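Local coordinates for uncharacterized protein XCC1541 (Xanthomonas campestris pv. campestris, PDB 2QJW) that is a putative hydrolase of the alpha/beta hydrolase superfamily whose substrate and reaction are not known, at residues K21-W34 with V162-L176. Numbering follows the deposited sequence.
Sequences KVTALAEVAERLGW and VQAASRAFAELLQSL
Val28 packs as a knob into a hole formed by Ser166, Phe169, Ala170 and Leu173. Its two methyls have different partners. CG1, anti to the backbone N (chi1 169°), lies 3.8 Å from Ala170 CB, while Val28 CG2 lies 3.7 Å from Ser166 CB. One turn earlier, Ala24 CB lies 3.5 Å from Val162 CG1, tighter than usual for two carbons. Leu25 reaches over the Phe169 ring, with CD1 above one face and CD2 3.8 Å from Phe169 CD2. At the other end, Leu173 CD2 makes a CH-pi contact over the six-membered ring of Trp34, 4.2 Å from its centroid.

No direct hydrogen bond joins the segments, but water 2 accepts from Trp34 NE1 in the ring plane and donates to Leu173 O (2.6 Å). Ser166 OG bonds back to Val162 O (2.8 Å), which holds the hydroxyl beside Ala24. A Schellman motif at Gly33 ends helix 21-31 and leads the chain to Trp34.

Beneath, Phe169 meets Phe101, and Trp34 and Leu173 rest on Val77 of the central sheet. The helices run in the same general direction, crossing at -38°, and their axes approach to 9.3 Å. Such a pair, an early helix and the C-terminal helix side by side on one face of a parallel sheet, is characteristic of the alpha/beta hydrolase fold.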
loop_
_atom_site.group_PDB
_atom_site.type_symbol
_atom_site.label_atom_id
_atom_site.label_comp_id
_atom_site.label_asym_id
_atom_site.label_seq_id
_atom_site.Cartn_x
_atom_site.Cartn_y
_atom_site.Cartn_z
ATOM N N LYS A 21 -12.383 -7.366 11.243
ATOM C CA LYS A 21 -11.254 -6.468 10.951
ATOM C C LYS A 21 -10.742 -5.739 12.205
ATOM O O LYS A 21 -9.537 -5.649 12.380
ATOM C CB LYS A 21 -11.538 -5.490 9.804
ATOM C CG LYS A 21 -11.715 -6.236 8.488
ATOM C CD LYS A 21 -11.697 -5.362 7.276
ATOM C CE LYS A 21 -12.860 -4.407 7.273
ATOM N NZ LYS A 21 -14.192 -5.009 7.192
ATOM N N VAL A 22 -11.629 -5.239 13.070
ATOM C CA VAL A 22 -11.157 -4.596 14.305
ATOM C C VAL A 22 -10.500 -5.597 15.246
ATOM O O VAL A 22 -9.547 -5.239 15.911
ATOM C CB VAL A 22 -12.222 -3.754 15.059
ATOM C CG1 VAL A 22 -12.509 -2.455 14.241
ATOM C CG2 VAL A 22 -13.472 -4.589 15.386
ATOM N N THR A 23 -10.967 -6.858 15.280
ATOM C CA THR A 23 -10.375 -7.859 16.078
ATOM C C THR A 23 -8.958 -8.121 15.568
ATOM O O THR A 23 -8.013 -8.244 16.334
ATOM C CB THR A 23 -11.260 -9.129 16.033
ATOM O OG1 THR A 23 -12.524 -8.790 16.626
ATOM C CG2 THR A 23 -10.593 -10.223 16.771
ATOM N N ALA A 24 -8.792 -8.183 14.273
ATOM C CA ALA A 24 -7.470 -8.358 13.677
ATOM C C ALA A 24 -6.550 -7.210 14.026
ATOM O O ALA A 24 -5.379 -7.423 14.328
ATOM C CB ALA A 24 -7.582 -8.481 12.159
ATOM N N LEU A 25 -7.061 -5.994 13.997
ATOM C CA LEU A 25 -6.233 -4.852 14.338
ATOM C C LEU A 25 -5.861 -4.880 15.827
ATOM O O LEU A 25 -4.759 -4.464 16.175
ATOM C CB LEU A 25 -6.884 -3.523 14.005
ATOM C CG LEU A 25 -7.180 -3.225 12.542
ATOM C CD1 LEU A 25 -7.534 -1.709 12.419
ATOM C CD2 LEU A 25 -6.042 -3.634 11.609
ATOM N N ALA A 26 -6.744 -5.336 16.688
ATOM C CA ALA A 26 -6.431 -5.492 18.120
ATOM C C ALA A 26 -5.304 -6.513 18.310
ATOM O O ALA A 26 -4.440 -6.333 19.175
ATOM C CB ALA A 26 -7.643 -5.887 18.891
ATOM N N GLU A 27 -5.307 -7.575 17.550
ATOM C CA GLU A 27 -4.239 -8.563 17.633
ATOM C C GLU A 27 -2.930 -7.914 17.186
ATOM O O GLU A 27 -1.890 -8.176 17.775
ATOM C CB GLU A 27 -4.600 -9.789 16.796
ATOM C CG GLU A 27 -3.486 -10.834 16.736
ATOM N N VAL A 28 -2.939 -7.031 16.186
ATOM C CA VAL A 28 -1.708 -6.357 15.776
ATOM C C VAL A 28 -1.241 -5.472 16.880
ATOM O O VAL A 28 -0.044 -5.499 17.238
ATOM C CB VAL A 28 -1.941 -5.532 14.494
ATOM C CG1 VAL A 28 -0.797 -4.641 14.187
ATOM C CG2 VAL A 28 -2.147 -6.461 13.314
ATOM N N ALA A 29 -2.116 -4.656 17.451
ATOM C CA ALA A 29 -1.750 -3.780 18.555
ATOM C C ALA A 29 -1.133 -4.652 19.665
ATOM O O ALA A 29 -0.056 -4.321 20.167
ATOM C CB ALA A 29 -2.916 -3.002 19.061
ATOM N N GLU A 30 -1.806 -5.747 20.025
ATOM C CA GLU A 30 -1.260 -6.646 21.074
ATOM C C GLU A 30 0.132 -7.116 20.787
ATOM O O GLU A 30 1.014 -7.015 21.647
ATOM C CB GLU A 30 -2.207 -7.835 21.197
ATOM C CG GLU A 30 -1.868 -8.817 22.337
ATOM C CD GLU A 30 -2.050 -8.237 23.725
ATOM O OE1 GLU A 30 -2.854 -7.315 23.996
ATOM O OE2 GLU A 30 -1.370 -8.740 24.648
ATOM N N ARG A 31 0.372 -7.615 19.593
ATOM C CA ARG A 31 1.650 -8.202 19.213
ATOM C C ARG A 31 2.761 -7.175 19.103
ATOM O O ARG A 31 3.960 -7.531 19.195
ATOM C CB ARG A 31 1.527 -8.995 17.920
ATOM C CG ARG A 31 0.718 -10.240 18.114
ATOM C CD ARG A 31 0.455 -10.946 16.798
ATOM N N LEU A 32 2.394 -5.912 18.878
ATOM C CA LEU A 32 3.337 -4.797 18.772
ATOM C C LEU A 32 3.522 -4.012 20.096
ATOM O O LEU A 32 4.199 -2.992 20.146
ATOM C CB LEU A 32 2.937 -3.875 17.596
ATOM C CG LEU A 32 3.497 -4.324 16.226
ATOM C CD1 LEU A 32 3.020 -5.698 15.770
ATOM C CD2 LEU A 32 3.163 -3.318 15.158
ATOM N N GLY A 33 2.894 -4.471 21.163
ATOM C CA GLY A 33 3.078 -3.864 22.469
ATOM C C GLY A 33 2.312 -2.619 22.810
ATOM O O GLY A 33 2.598 -1.957 23.793
ATOM N N TRP A 34 1.287 -2.314 22.007
ATOM C CA TRP A 34 0.405 -1.236 22.269
ATOM C C TRP A 34 -0.788 -1.754 23.076
ATOM O O TRP A 34 -1.202 -2.924 22.880
ATOM C CB TRP A 34 -0.129 -0.641 20.935
ATOM C CG TRP A 34 0.939 0.155 20.218
ATOM C CD1 TRP A 34 2.076 -0.346 19.648
ATOM C CD2 TRP A 34 0.965 1.549 20.021
ATOM N NE1 TRP A 34 2.813 0.672 19.138
ATOM C CE2 TRP A 34 2.170 1.847 19.358
ATOM C CE3 TRP A 34 0.121 2.586 20.393
ATOM C CZ2 TRP A 34 2.531 3.145 19.060
ATOM C CZ3 TRP A 34 0.483 3.893 20.067
ATOM C CH2 TRP A 34 1.677 4.139 19.416
ATOM N N VAL A 162 -7.815 -9.081 5.143
ATOM C CA VAL A 162 -7.680 -8.798 6.565
ATOM C C VAL A 162 -6.208 -8.850 6.940
ATOM O O VAL A 162 -5.750 -8.016 7.727
ATOM C CB VAL A 162 -8.494 -9.755 7.434
ATOM C CG1 VAL A 162 -8.253 -9.457 8.897
ATOM C CG2 VAL A 162 -9.973 -9.617 7.152
ATOM N N GLN A 163 -5.450 -9.799 6.402
ATOM C CA GLN A 163 -3.997 -9.882 6.694
ATOM C C GLN A 163 -3.259 -8.700 6.101
ATOM O O GLN A 163 -2.381 -8.151 6.747
ATOM C CB GLN A 163 -3.376 -11.161 6.127
ATOM N N ALA A 164 -3.561 -8.301 4.863
ATOM C CA ALA A 164 -2.925 -7.146 4.228
ATOM C C ALA A 164 -3.203 -5.886 5.044
ATOM O O ALA A 164 -2.280 -5.094 5.302
ATOM C CB ALA A 164 -3.414 -6.992 2.801
ATOM N N ALA A 165 -4.426 -5.720 5.497
ATOM C CA ALA A 165 -4.793 -4.556 6.311
ATOM C C ALA A 165 -4.089 -4.566 7.660
ATOM O O ALA A 165 -3.542 -3.527 8.097
ATOM C CB ALA A 165 -6.307 -4.511 6.488
ATOM N N SER A 166 -3.967 -5.756 8.255
ATOM C CA SER A 166 -3.264 -5.911 9.522
ATOM C C SER A 166 -1.798 -5.542 9.375
ATOM O O SER A 166 -1.241 -4.867 10.236
ATOM C CB SER A 166 -3.360 -7.379 9.968
ATOM O OG SER A 166 -4.656 -7.674 10.329
ATOM N N ARG A 167 -1.157 -5.967 8.301
ATOM C CA ARG A 167 0.215 -5.664 8.042
ATOM C C ARG A 167 0.400 -4.156 7.831
ATOM O O ARG A 167 1.414 -3.595 8.272
ATOM C CB ARG A 167 0.728 -6.470 6.839
ATOM C CG ARG A 167 1.141 -7.856 7.213
ATOM C CD ARG A 167 1.741 -8.556 6.031
ATOM N NE ARG A 167 0.697 -8.972 5.109
ATOM C CZ ARG A 167 0.064 -10.144 5.148
ATOM N NH1 ARG A 167 0.297 -11.048 6.099
ATOM N NH2 ARG A 167 -0.855 -10.385 4.228
ATOM N N ALA A 168 -0.534 -3.489 7.120
ATOM C CA ALA A 168 -0.427 -2.040 6.901
ATOM C C ALA A 168 -0.521 -1.345 8.263
ATOM O O ALA A 168 0.189 -0.399 8.512
ATOM C CB ALA A 168 -1.513 -1.529 5.955
ATOM N N PHE A 169 -1.428 -1.793 9.135
ATOM C CA PHE A 169 -1.512 -1.192 10.453
ATOM C C PHE A 169 -0.225 -1.391 11.260
ATOM O O PHE A 169 0.254 -0.471 11.949
ATOM C CB PHE A 169 -2.712 -1.774 11.207
ATOM C CG PHE A 169 -3.027 -1.095 12.513
ATOM C CD1 PHE A 169 -3.124 0.272 12.607
ATOM C CD2 PHE A 169 -3.344 -1.878 13.618
ATOM C CE1 PHE A 169 -3.444 0.842 13.834
ATOM C CE2 PHE A 169 -3.668 -1.288 14.836
ATOM C CZ PHE A 169 -3.703 0.021 14.923
ATOM N N ALA A 170 0.321 -2.595 11.211
ATOM C CA ALA A 170 1.565 -2.865 11.876
ATOM C C ALA A 170 2.654 -1.950 11.404
ATOM O O ALA A 170 3.477 -1.472 12.185
ATOM C CB ALA A 170 1.959 -4.368 11.599
ATOM N N GLU A 171 2.735 -1.737 10.108
ATOM C CA GLU A 171 3.737 -0.858 9.543
ATOM C C GLU A 171 3.611 0.575 10.022
ATOM O O GLU A 171 4.632 1.297 10.206
ATOM C CB GLU A 171 3.643 -0.903 8.034
ATOM C CG GLU A 171 4.210 -2.183 7.473
ATOM C CD GLU A 171 3.712 -2.497 6.075
ATOM O OE1 GLU A 171 3.036 -1.644 5.441
ATOM O OE2 GLU A 171 3.988 -3.624 5.621
ATOM N N LEU A 172 2.361 1.007 10.199
ATOM C CA LEU A 172 2.097 2.326 10.762
ATOM C C LEU A 172 2.574 2.347 12.201
ATOM O O LEU A 172 3.366 3.250 12.556
ATOM C CB LEU A 172 0.619 2.681 10.725
ATOM C CG LEU A 172 0.298 4.041 11.332
ATOM C CD1 LEU A 172 0.861 5.197 10.556
ATOM C CD2 LEU A 172 -1.212 4.171 11.429
ATOM N N LEU A 173 2.160 1.409 13.025
ATOM C CA LEU A 173 2.578 1.425 14.443
ATOM C C LEU A 173 4.084 1.339 14.581
ATOM O O LEU A 173 4.656 2.031 15.439
ATOM C CB LEU A 173 1.933 0.311 15.217
ATOM C CG LEU A 173 0.396 0.384 15.376
ATOM C CD1 LEU A 173 -0.122 -0.858 16.188
ATOM C CD2 LEU A 173 0.009 1.771 15.932
ATOM N N GLN A 174 4.728 0.568 13.733
ATOM C CA GLN A 174 6.189 0.384 13.851
ATOM C C GLN A 174 6.949 1.647 13.493
ATOM O O GLN A 174 8.126 1.775 13.862
ATOM C CB GLN A 174 6.632 -0.769 12.959
ATOM C CG GLN A 174 6.256 -2.185 13.462
ATOM C CD GLN A 174 6.154 -3.253 12.304
ATOM O OE1 GLN A 174 6.315 -2.936 11.111
ATOM N NE2 GLN A 174 5.843 -4.478 12.659
ATOM N N SER A 175 6.314 2.617 12.835
ATOM C CA SER A 175 6.967 3.838 12.411
ATOM C C SER A 175 6.937 4.911 13.503
ATOM O O SER A 175 7.482 6.020 13.298
ATOM C CB SER A 175 6.272 4.390 11.172
ATOM O OG SER A 175 5.009 4.976 11.418
ATOM N N LEU A 176 6.221 4.672 14.590
ATOM C CA LEU A 176 5.921 5.736 15.550
ATOM C C LEU A 176 6.876 5.810 16.705
ATOM O O LEU A 176 7.570 4.865 16.930
ATOM C CB LEU A 176 4.508 5.467 16.126
ATOM C CG LEU A 176 3.417 5.489 15.029
ATOM C CD1 LEU A 176 2.012 5.241 15.664
ATOM C CD2 LEU A 176 3.311 6.724 14.111
ATOM O OXT LEU A 176 6.918 6.795 17.443
HETATM O O HOH W 1 -4.166 -9.573 13.058
HETATM O O HOH W 2 5.468 1.547 17.908
#